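Local atomic coordinates of short chain dehydrogenase (A0QTM2 homolog) (Mycobacterium thermoresistibile, PDB entry 3SC4), a protein that probably catalyses NAD(P)(H)-dependent oxidation or reduction of an unspecified substrate, as a member of the short-chain dehydrogenase family with a Rossmann-type fold. Residues R155-W160 with L272-S276; G188-N192 with S236-G240; M215-R219 with S266-V270; E246-L250 with P279-T283. All coordinates share one frame; numbering follows the deposited sequence.

Contacts 1, 3 and 4 hold the chain that follows helix 245-252: in sequence order 266-270 meets the loop 215-219, 272-276 meets the loop 155-160, and 279-283 returns to helix 245-252 itself. Their centres lie 16 to 18 Å from one another. Contacts 1 and 3 touch where Val270 packs on Ser276, and contacts 3 and 4 share the salt bridge Arg219-Glu246. Contact 2 lies apart, 22 to 31 Å from the other centres, between strand 190-195 of the parallel sheet and the loop 236-240 that leads into edge strand 242-244. Three sites thus bind the C-terminal tail to the Rossmann-type body, and contact 2 lies near one edge of its sheet.

Contact 1 (R155-W160 with L272-S276); sequences RLEPKW and LWVDS
The backbones come closest at Trp160 and Trp273, whose CA atoms are 6.2 Å apart, one closing a short 3-10 turn and the other in an irregular loop with positive phi. Trp273 reaches back with its indole: Trp273 NE1 donates to Trp160 O at 3.0 Å, and the oxygen sits in the indole plane and accepts on a lone pair. The Trp160 ring lies obliquely to that indole, planes at 47°, and Trp160 CB is 3.8 Å from Trp273 CD1. One face of the Trp160 ring carries backbone atom C of Trp273 together with Arg155 NE; Lys159 CG covers the opposite face. Arg155, bent at chi2 (-91°) and again at chi3, passes over the first of these faces, with Trp160 NE1 over one face of its guanidinium, and presents the edge of the group to Asp275. Arg155 NH2 makes a nearly straight salt-bridge hydrogen bond of 2.8 Å to Asp275 OD2, in the guanidinium plane but from above the carboxylate, the two planes standing perpendicular. NH1 adds only a weak bond to the same oxygen. The other carboxylate oxygen, Asp275 OD1, meets the Trp160 ring at its edge, 3.3 Å from CZ2. Glu157 extends the charged network through a long link from its OE1 to Arg155 NH1. Behind the contact, Trp273 rests on Met167 and Lys170 of helix 164-183. Tyr166 and Lys170 there have the spacing of the Tyr-x-x-x-Lys signature of short-chain dehydrogenases, so the C-terminal tail here packs beside the probable active-site region of a Rossmann-type fold.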
loop_
_atom_site.group_PDB
_atom_site.type_symbol
_atom_site.label_atom_id
_atom_site.label_comp_id
_atom_site.label_asym_id
_atom_site.label_seq_id
_atom_site.Cartn_x
_atom_site.Cartn_y
_atom_site.Cartn_z
ATOM N N ARG B 155 3.409 0.111 -11.422
ATOM C CA ARG B 155 3.592 -0.834 -12.520
ATOM C C ARG B 155 3.091 -2.208 -12.044
ATOM O O ARG B 155 3.555 -2.725 -11.029
ATOM C CB ARG B 155 5.082 -0.921 -12.840
ATOM C CG ARG B 155 5.711 0.398 -13.335
ATOM C CD ARG B 155 5.604 0.423 -14.836
ATOM N NE ARG B 155 6.904 0.659 -15.409
ATOM C CZ ARG B 155 7.312 0.239 -16.596
ATOM N NH1 ARG B 155 6.551 -0.486 -17.395
ATOM N NH2 ARG B 155 8.531 0.572 -16.975
ATOM N N LEU B 156 2.161 -2.789 -12.793
ATOM C CA LEU B 156 1.410 -3.964 -12.349
ATOM C C LEU B 156 1.770 -5.254 -13.064
ATOM O O LEU B 156 1.239 -6.326 -12.718
ATOM C CB LEU B 156 -0.089 -3.716 -12.543
ATOM C CG LEU B 156 -0.685 -2.575 -11.719
ATOM C CD1 LEU B 156 -2.170 -2.374 -12.111
ATOM C CD2 LEU B 156 -0.513 -2.861 -10.227
ATOM N N GLU B 157 2.646 -5.154 -14.063
ATOM C CA GLU B 157 3.175 -6.334 -14.723
ATOM C C GLU B 157 3.982 -7.128 -13.676
ATOM O O GLU B 157 4.630 -6.546 -12.800
ATOM C CB GLU B 157 4.054 -5.965 -15.931
ATOM C CG GLU B 157 3.351 -5.073 -17.010
ATOM C CD GLU B 157 3.406 -3.539 -16.728
ATOM O OE1 GLU B 157 4.073 -3.062 -15.782
ATOM O OE2 GLU B 157 2.738 -2.790 -17.468
ATOM N N PRO B 158 3.892 -8.461 -13.732
ATOM C CA PRO B 158 4.532 -9.348 -12.744
ATOM C C PRO B 158 5.979 -9.024 -12.362
ATOM O O PRO B 158 6.325 -9.085 -11.184
ATOM C CB PRO B 158 4.448 -10.711 -13.425
ATOM C CG PRO B 158 3.123 -10.643 -14.132
ATOM C CD PRO B 158 2.988 -9.217 -14.628
ATOM N N LYS B 159 6.812 -8.675 -13.334
ATOM C CA LYS B 159 8.223 -8.425 -13.038
ATOM C C LYS B 159 8.386 -7.309 -12.008
ATOM O O LYS B 159 9.345 -7.315 -11.246
ATOM C CB LYS B 159 9.046 -8.133 -14.308
ATOM C CG LYS B 159 8.531 -6.987 -15.207
ATOM C CD LYS B 159 9.622 -6.522 -16.221
ATOM C CE LYS B 159 9.024 -6.121 -17.597
ATOM N NZ LYS B 159 10.059 -6.060 -18.730
ATOM N N TRP B 160 7.438 -6.380 -11.963
ATOM C CA TRP B 160 7.553 -5.206 -11.096
ATOM C C TRP B 160 6.981 -5.403 -9.701
ATOM O O TRP B 160 7.129 -4.528 -8.869
ATOM C CB TRP B 160 6.841 -4.034 -11.712
ATOM C CG TRP B 160 7.296 -3.688 -13.065
ATOM C CD1 TRP B 160 6.537 -3.656 -14.187
ATOM C CD2 TRP B 160 8.615 -3.297 -13.457
ATOM N NE1 TRP B 160 7.291 -3.266 -15.260
ATOM C CE2 TRP B 160 8.576 -3.053 -14.849
ATOM C CE3 TRP B 160 9.821 -3.148 -12.781
ATOM C CZ2 TRP B 160 9.706 -2.659 -15.588
ATOM C CZ3 TRP B 160 10.971 -2.757 -13.530
ATOM C CH2 TRP B 160 10.890 -2.517 -14.909
ATOM N N LEU B 272 14.821 0.785 -10.128
ATOM C CA LEU B 272 13.664 -0.090 -10.007
ATOM C C LEU B 272 12.438 0.602 -10.628
ATOM O O LEU B 272 12.308 1.823 -10.545
ATOM C CB LEU B 272 13.366 -0.385 -8.544
ATOM C CG LEU B 272 14.420 -1.139 -7.721
ATOM C CD1 LEU B 272 13.884 -1.458 -6.312
ATOM C CD2 LEU B 272 14.880 -2.407 -8.427
ATOM N N TRP B 273 11.566 -0.189 -11.249
ATOM C CA TRP B 273 10.298 0.285 -11.819
ATOM C C TRP B 273 10.471 1.146 -13.065
ATOM O O TRP B 273 9.570 1.859 -13.446
ATOM C CB TRP B 273 9.392 0.972 -10.745
ATOM C CG TRP B 273 9.066 0.020 -9.650
ATOM C CD1 TRP B 273 8.376 -1.138 -9.785
ATOM C CD2 TRP B 273 9.465 0.091 -8.270
ATOM N NE1 TRP B 273 8.306 -1.798 -8.591
ATOM C CE2 TRP B 273 8.946 -1.062 -7.630
ATOM C CE3 TRP B 273 10.174 1.025 -7.502
ATOM C CZ2 TRP B 273 9.141 -1.327 -6.261
ATOM C CZ3 TRP B 273 10.373 0.751 -6.129
ATOM C CH2 TRP B 273 9.844 -0.423 -5.536
ATOM N N VAL B 274 11.620 1.029 -13.719
ATOM C CA VAL B 274 11.923 1.807 -14.904
ATOM C C VAL B 274 12.524 0.915 -15.977
ATOM O O VAL B 274 13.386 0.065 -15.694
ATOM C CB VAL B 274 12.865 2.963 -14.552
ATOM C CG1 VAL B 274 13.440 3.612 -15.826
ATOM C CG2 VAL B 274 12.106 3.984 -13.697
ATOM N N ASP B 275 12.062 1.100 -17.210
ATOM C CA ASP B 275 12.547 0.280 -18.347
ATOM C C ASP B 275 13.843 0.787 -18.936
ATOM O O ASP B 275 14.632 -0.000 -19.414
ATOM C CB ASP B 275 11.500 0.220 -19.487
ATOM C CG ASP B 275 10.323 -0.739 -19.183
ATOM O OD1 ASP B 275 10.595 -1.856 -18.649
ATOM O OD2 ASP B 275 9.150 -0.367 -19.496
ATOM N N SER B 276 14.043 2.101 -18.938
ATOM C CA SER B 276 15.165 2.712 -19.661
ATOM C C SER B 276 15.798 3.836 -18.889
ATOM O O SER B 276 15.117 4.594 -18.241
ATOM C CB SER B 276 14.693 3.298 -21.008
ATOM O OG SER B 276 14.013 2.326 -21.783
#

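Contact 2 (G188-N192 with S236-G240); sequences GIASN and SSYTG
Ser191 is gripped through both its backbone polar atoms. Ser191 N donates to Thr239 OG1 at 3.1 Å in a nearly straight bond, and Ser191 O accepts from Gly240 N at 3.0 Å. Thr239 OG1, anti to its own backbone N (chi1 -166°), is turned toward the strand, where the hydroxyl does double duty: it accepts from Ser191 N and donates to a water. That water in turn donates to Ile189 O, 2.6 Å away, which bridges the two segments at a point where their backbones do not bond directly. At the next residue the amide of Asn192 takes over: Asn192 ND2 gives Tyr238 O a bond of 2.8 Å that is nearly straight and lies in the amide plane, while OD1 accepts from the backbone N of Asn241. These bonds splice the loop 236-240 to strand 190-195 just before the loop enters strand 242-244, the parallel edge strand of the Rossmann-type sheet; on its other flank strand 190-195 pairs with strand 146-149 through Ala190 and Asn192. Between the polar bonds Ala190 CB packs against two carbonyl oxygens, those of Ser236 and Tyr238, each at 3.7 Å. Ser236 CB touches Gly188 O at 3.1 Å, whereas Ser236 OG is hydrogen-bonded to Asn144 OD1 and Pro145 O. Ser191 CB is directed away from the loop, and its OG bonds to Ala177 O of helix 164-183.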
loop_
_atom_site.group_PDB
_atom_site.type_symbol
_atom_site.label_atom_id
_atom_site.label_comp_id
_atom_site.label_asym_id
_atom_site.label_seq_id
_atom_site.Cartn_x
_atom_site.Cartn_y
_atom_site.Cartn_z
ATOM N N GLY B 188 -7.385 22.792 -4.324
ATOM C CA GLY B 188 -6.287 23.303 -5.164
ATOM C C GLY B 188 -4.867 23.021 -4.670
ATOM O O GLY B 188 -3.960 23.805 -4.925
ATOM N N ILE B 189 -4.657 21.903 -3.979
ATOM C CA ILE B 189 -3.301 21.478 -3.623
ATOM C C ILE B 189 -2.851 20.390 -4.589
ATOM O O ILE B 189 -3.500 19.354 -4.696
ATOM C CB ILE B 189 -3.209 20.922 -2.193
ATOM C CG1 ILE B 189 -3.649 21.973 -1.164
ATOM C CG2 ILE B 189 -1.770 20.473 -1.895
ATOM C CD1 ILE B 189 -4.133 21.343 0.125
ATOM N N ALA B 190 -1.746 20.635 -5.289
ATOM C CA ALA B 190 -1.166 19.649 -6.186
ATOM C C ALA B 190 -0.608 18.531 -5.342
ATOM O O ALA B 190 -0.114 18.799 -4.259
ATOM C CB ALA B 190 -0.068 20.258 -7.032
ATOM N N SER B 191 -0.720 17.291 -5.828
ATOM C CA SER B 191 0.010 16.155 -5.268
ATOM C C SER B 191 0.493 15.265 -6.393
ATOM O O SER B 191 -0.307 14.702 -7.145
ATOM C CB SER B 191 -0.871 15.333 -4.315
ATOM O OG SER B 191 -0.123 14.305 -3.672
ATOM N N ASN B 192 1.803 15.125 -6.494
ATOM C CA ASN B 192 2.431 14.348 -7.561
ATOM C C ASN B 192 3.494 13.421 -6.976
ATOM O O ASN B 192 3.943 13.605 -5.846
ATOM C CB ASN B 192 3.092 15.281 -8.601
ATOM C CG ASN B 192 2.087 16.140 -9.352
ATOM O OD1 ASN B 192 1.332 15.639 -10.189
ATOM N ND2 ASN B 192 2.071 17.436 -9.053
ATOM N N SER B 236 -0.954 24.467 -9.533
ATOM C CA SER B 236 -1.525 23.437 -8.675
ATOM C C SER B 236 -2.558 22.542 -9.416
ATOM O O SER B 236 -2.992 21.520 -8.881
ATOM C CB SER B 236 -2.125 24.082 -7.412
ATOM O OG SER B 236 -1.103 24.685 -6.621
ATOM N N SER B 237 -2.933 22.914 -10.644
ATOM C CA SER B 237 -3.722 22.034 -11.516
ATOM C C SER B 237 -2.878 20.864 -12.076
ATOM O O SER B 237 -3.406 19.862 -12.548
ATOM C CB SER B 237 -4.321 22.866 -12.669
ATOM O OG SER B 237 -3.304 23.546 -13.391
ATOM N N TYR B 238 -1.559 21.002 -12.055
ATOM C CA TYR B 238 -0.666 19.904 -12.493
ATOM C C TYR B 238 -0.539 18.893 -11.353
ATOM O O TYR B 238 0.305 19.032 -10.496
ATOM C CB TYR B 238 0.673 20.500 -12.851
ATOM C CG TYR B 238 1.717 19.573 -13.395
ATOM C CD1 TYR B 238 1.747 19.247 -14.763
ATOM C CD2 TYR B 238 2.733 19.080 -12.575
ATOM C CE1 TYR B 238 2.756 18.431 -15.285
ATOM C CE2 TYR B 238 3.729 18.271 -13.082
ATOM C CZ TYR B 238 3.744 17.953 -14.434
ATOM O OH TYR B 238 4.729 17.143 -14.928
ATOM N N THR B 239 -1.412 17.897 -11.353
ATOM C CA THR B 239 -1.678 17.086 -10.171
ATOM C C THR B 239 -2.067 15.665 -10.575
ATOM O O THR B 239 -2.484 15.407 -11.705
ATOM C CB THR B 239 -2.814 17.718 -9.340
ATOM O OG1 THR B 239 -2.861 17.135 -8.038
ATOM C CG2 THR B 239 -4.171 17.558 -10.059
ATOM N N GLY B 240 -1.883 14.739 -9.650
ATOM C CA GLY B 240 -2.191 13.338 -9.901
ATOM C C GLY B 240 -1.263 12.614 -10.856
ATOM O O GLY B 240 -1.657 11.606 -11.434
HETATM O O HOH W 1 -4.845 17.835 -6.324
#

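Contact 3 (M215-R219 with S266-V270); sequences MARSR and SELGV
Leu268 is wedged against the type I beta turn formed by Met215 to Ser218, in the loop between helices 203-209 and 222-232, and two arginines of that loop approach its residue and the next with flat faces. Arg219, extended from CG to NE, crosses the leucine at about a right angle and lays one guanidinium face over the methyl Leu268 CD1, which is 3.2 Å from Arg219 NH2. The nitrogens of this guanidinium are engaged elsewhere: NE pairs with Asp261, NH1 with Glu246 and NH2 with Asn278. Bonds on all three nitrogens fix the rotation of the plane against the methyl. The second methyl, Leu268 CD2, turns to the turn backbone, 3.7 Å from Ala216 O.

Arg217 behaves differently. Its chain folds at chi3 (90°) and brings one guanidinium face over the Leu268-Gly269 peptide, with Gly269 CA 3.7 Å from Arg217 NH1; NE makes a weak bond to Glu267 O. Under this lid the backbones join directly: Gly269 N donates to Arg217 O at 3.0 Å, in the carbonyl plane and on a lone pair. At the start of the tail segment Ser266 points its CB toward the turn, but its OG is bonded to Val263 O, and the closest touch there is from Ser266 CB to Ala216 O at 3.2 Å.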
loop_
_atom_site.group_PDB
_atom_site.type_symbol
_atom_site.label_atom_id
_atom_site.label_comp_id
_atom_site.label_asym_id
_atom_site.label_seq_id
_atom_site.Cartn_x
_atom_site.Cartn_y
_atom_site.Cartn_z
ATOM N N MET B 215 30.709 6.362 -10.085
ATOM C CA MET B 215 29.545 5.493 -10.194
ATOM C C MET B 215 29.021 5.670 -11.611
ATOM O O MET B 215 28.130 6.465 -11.857
ATOM C CB MET B 215 28.506 5.851 -9.119
ATOM C CG MET B 215 29.029 5.664 -7.680
ATOM S SD MET B 215 29.061 3.933 -7.146
ATOM C CE MET B 215 30.664 3.370 -7.685
ATOM N N ALA B 216 29.616 4.924 -12.534
ATOM C CA ALA B 216 29.508 5.198 -13.964
ATOM C C ALA B 216 28.113 4.914 -14.475
ATOM O O ALA B 216 27.668 5.521 -15.434
ATOM C CB ALA B 216 30.546 4.379 -14.753
ATOM N N ARG B 217 27.412 4.009 -13.814
ATOM C CA ARG B 217 26.060 3.664 -14.219
ATOM C C ARG B 217 24.982 4.544 -13.577
ATOM O O ARG B 217 23.815 4.282 -13.751
ATOM C CB ARG B 217 25.781 2.185 -13.880
ATOM C CG ARG B 217 26.820 1.175 -14.444
ATOM C CD ARG B 217 26.185 -0.203 -14.744
ATOM N NE ARG B 217 25.672 -0.291 -16.118
ATOM C CZ ARG B 217 24.565 -0.936 -16.499
ATOM N NH1 ARG B 217 23.784 -1.571 -15.634
ATOM N NH2 ARG B 217 24.215 -0.933 -17.777
ATOM N N SER B 218 25.378 5.580 -12.839
ATOM C CA SER B 218 24.454 6.336 -11.989
ATOM C C SER B 218 24.392 7.803 -12.369
ATOM O O SER B 218 25.195 8.286 -13.165
ATOM C CB SER B 218 24.878 6.228 -10.524
ATOM O OG SER B 218 24.849 4.887 -10.083
ATOM N N ARG B 219 23.432 8.510 -11.789
ATOM C CA ARG B 219 23.316 9.962 -11.963
ATOM C C ARG B 219 23.407 10.679 -10.620
ATOM O O ARG B 219 23.245 10.063 -9.557
ATOM C CB ARG B 219 22.023 10.347 -12.700
ATOM C CG ARG B 219 22.092 10.089 -14.202
ATOM C CD ARG B 219 20.885 10.615 -14.981
ATOM N NE ARG B 219 21.220 10.669 -16.400
ATOM C CZ ARG B 219 20.505 10.161 -17.405
ATOM N NH1 ARG B 219 19.325 9.587 -17.217
ATOM N NH2 ARG B 219 20.975 10.269 -18.635
ATOM N N SER B 266 28.878 6.956 -20.436
ATOM C CA SER B 266 28.775 5.588 -19.924
ATOM C C SER B 266 27.443 4.986 -20.305
ATOM O O SER B 266 26.510 5.682 -20.643
ATOM C CB SER B 266 28.856 5.550 -18.396
ATOM O OG SER B 266 30.097 6.002 -17.916
ATOM N N GLU B 267 27.378 3.667 -20.213
ATOM C CA GLU B 267 26.134 2.939 -20.329
ATOM C C GLU B 267 25.442 3.045 -18.961
ATOM O O GLU B 267 25.984 2.592 -17.963
ATOM C CB GLU B 267 26.403 1.467 -20.716
ATOM C CG GLU B 267 25.378 0.867 -21.720
ATOM C CD GLU B 267 25.537 1.411 -23.164
ATOM O OE1 GLU B 267 26.634 1.928 -23.510
ATOM O OE2 GLU B 267 24.553 1.314 -23.948
ATOM N N LEU B 268 24.260 3.657 -18.910
ATOM C CA LEU B 268 23.624 3.920 -17.634
ATOM C C LEU B 268 22.741 2.762 -17.199
ATOM O O LEU B 268 22.153 2.061 -18.027
ATOM C CB LEU B 268 22.818 5.199 -17.713
ATOM C CG LEU B 268 23.643 6.475 -17.814
ATOM C CD1 LEU B 268 22.780 7.664 -18.196
ATOM C CD2 LEU B 268 24.346 6.726 -16.488
ATOM N N GLY B 269 22.670 2.550 -15.889
ATOM C CA GLY B 269 21.805 1.525 -15.299
ATOM C C GLY B 269 20.401 2.073 -15.061
ATOM O O GLY B 269 20.163 3.288 -15.176
ATOM N N VAL B 270 19.463 1.190 -14.730
ATOM C CA VAL B 270 18.073 1.605 -14.525
ATOM C C VAL B 270 17.643 1.495 -13.081
ATOM O O VAL B 270 18.009 0.564 -12.377
ATOM C CB VAL B 270 17.054 0.815 -15.443
ATOM C CG1 VAL B 270 17.231 1.214 -16.880
ATOM C CG2 VAL B 270 17.168 -0.724 -15.263
#

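Contact 4 (E246-L250 with P279-T283); sequences EDVLL and PPGYT
With CG anti to its carbonyl carbon (chi1 -69°) and CD1 reaching outward, Leu250 leaves helix 245-252 directed at the tail, while Tyr282, its CG anti to the backbone N (chi1 172°), swings its ring back to meet it. Leu250 CD1 reaches Pro279 CG, 3.4 Å away, and lies 3.9 Å from Tyr282 CD1, the leucine crossing the tyrosine at about a right angle. The Pro279 ring is pressed along one side of the helix: Pro279 CD lies 3.7 Å from Glu246 CB, and Pro279 CG is 3.5 Å from Asp247 OD1, the aspartate side chain and the proline running antiparallel beside one another. A type II beta turn from Pro279 to Tyr282, with Pro280 and Gly281 at its corners, folds the tail so that Pro279 and Tyr282, the ends of the turn, both face Leu250. The polar atoms find their partners outside the two segments: Asp247 OD1, although it touches the proline, is salt-bridged to Arg197, Glu246 pairs with Arg219 and the Arg197 backbone, and Tyr282 OH with Pro285 O and Leu257 N. What joins the tail to the helix here is therefore van der Waals packing, mostly of aliphatic and ring carbon, with one aspartate oxygen against the proline; the carboxylates' salt bridges go to arginines outside the two segments.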
loop_
_atom_site.group_PDB
_atom_site.type_symbol
_atom_site.label_atom_id
_atom_site.label_comp_id
_atom_site.label_asym_id
_atom_site.label_seq_id
_atom_site.Cartn_x
_atom_site.Cartn_y
_atom_site.Cartn_z
ATOM N N GLU B 246 14.010 12.537 -15.473
ATOM C CA GLU B 246 14.546 12.853 -16.772
ATOM C C GLU B 246 13.445 13.327 -17.740
ATOM O O GLU B 246 13.610 14.330 -18.437
ATOM C CB GLU B 246 15.291 11.649 -17.333
ATOM C CG GLU B 246 16.616 11.371 -16.640
ATOM C CD GLU B 246 16.490 10.480 -15.415
ATOM O OE1 GLU B 246 15.417 10.478 -14.757
ATOM O OE2 GLU B 246 17.496 9.805 -15.095
ATOM N N ASP B 247 12.309 12.645 -17.739
ATOM C CA ASP B 247 11.187 13.048 -18.589
ATOM C C ASP B 247 10.718 14.476 -18.267
ATOM O O ASP B 247 10.472 15.276 -19.158
ATOM C CB ASP B 247 10.023 12.054 -18.470
ATOM C CG ASP B 247 10.445 10.635 -18.759
ATOM O OD1 ASP B 247 11.522 10.225 -18.287
ATOM O OD2 ASP B 247 9.709 9.907 -19.452
ATOM N N VAL B 248 10.590 14.784 -16.988
ATOM C CA VAL B 248 10.153 16.102 -16.565
ATOM C C VAL B 248 11.132 17.150 -17.078
ATOM O O VAL B 248 10.726 18.224 -17.575
ATOM C CB VAL B 248 10.034 16.165 -15.031
ATOM C CG1 VAL B 248 9.923 17.601 -14.545
ATOM C CG2 VAL B 248 8.842 15.356 -14.597
ATOM N N LEU B 249 12.416 16.822 -16.981
ATOM C CA LEU B 249 13.456 17.750 -17.385
ATOM C C LEU B 249 13.432 18.043 -18.894
ATOM O O LEU B 249 13.483 19.199 -19.275
ATOM C CB LEU B 249 14.826 17.274 -16.901
ATOM C CG LEU B 249 15.015 17.480 -15.373
ATOM C CD1 LEU B 249 16.169 16.641 -14.846
ATOM C CD2 LEU B 249 15.203 18.974 -14.987
ATOM N N LEU B 250 13.316 17.023 -19.747
ATOM C CA LEU B 250 13.186 17.245 -21.208
ATOM C C LEU B 250 11.967 18.059 -21.574
ATOM O O LEU B 250 12.035 18.893 -22.458
ATOM C CB LEU B 250 13.090 15.923 -21.982
ATOM C CG LEU B 250 14.357 15.099 -21.992
ATOM C CD1 LEU B 250 14.145 13.820 -22.789
ATOM C CD2 LEU B 250 15.500 15.906 -22.563
ATOM N N PRO B 279 14.542 9.055 -21.280
ATOM C CA PRO B 279 13.198 9.081 -21.851
ATOM C C PRO B 279 13.152 8.476 -23.260
ATOM O O PRO B 279 14.195 8.404 -23.944
ATOM C CB PRO B 279 12.840 10.577 -21.870
ATOM C CG PRO B 279 13.724 11.168 -20.773
ATOM C CD PRO B 279 14.990 10.388 -20.837
ATOM N N PRO B 280 11.963 8.019 -23.680
ATOM C CA PRO B 280 11.812 7.532 -25.054
ATOM C C PRO B 280 12.295 8.555 -26.058
ATOM O O PRO B 280 11.967 9.737 -25.935
ATOM C CB PRO B 280 10.300 7.303 -25.212
ATOM C CG PRO B 280 9.695 7.349 -23.803
ATOM C CD PRO B 280 10.798 7.699 -22.827
ATOM N N GLY B 281 13.116 8.098 -27.004
ATOM C CA GLY B 281 13.519 8.906 -28.145
ATOM C C GLY B 281 14.557 9.975 -27.851
ATOM O O GLY B 281 14.836 10.815 -28.706
ATOM N N TYR B 282 15.139 9.931 -26.655
ATOM C CA TYR B 282 16.174 10.868 -26.265
ATOM C C TYR B 282 17.446 10.640 -27.068
ATOM O O TYR B 282 17.948 9.515 -27.090
ATOM C CB TYR B 282 16.517 10.677 -24.795
ATOM C CG TYR B 282 17.713 11.480 -24.363
ATOM C CD1 TYR B 282 17.646 12.860 -24.302
ATOM C CD2 TYR B 282 18.907 10.852 -24.015
ATOM C CE1 TYR B 282 18.737 13.605 -23.924
ATOM C CE2 TYR B 282 20.015 11.585 -23.615
ATOM C CZ TYR B 282 19.928 12.968 -23.566
ATOM O OH TYR B 282 21.011 13.715 -23.174
ATOM N N THR B 283 17.962 11.720 -27.679
ATOM C CA THR B 283 19.148 11.680 -28.555
ATOM C C THR B 283 20.317 12.485 -28.033
ATOM O O THR B 283 21.399 12.489 -28.635
ATOM C CB THR B 283 18.870 12.310 -29.925
ATOM O OG1 THR B 283 17.733 11.693 -30.530
ATOM C CG2 THR B 283 20.089 12.144 -30.833
#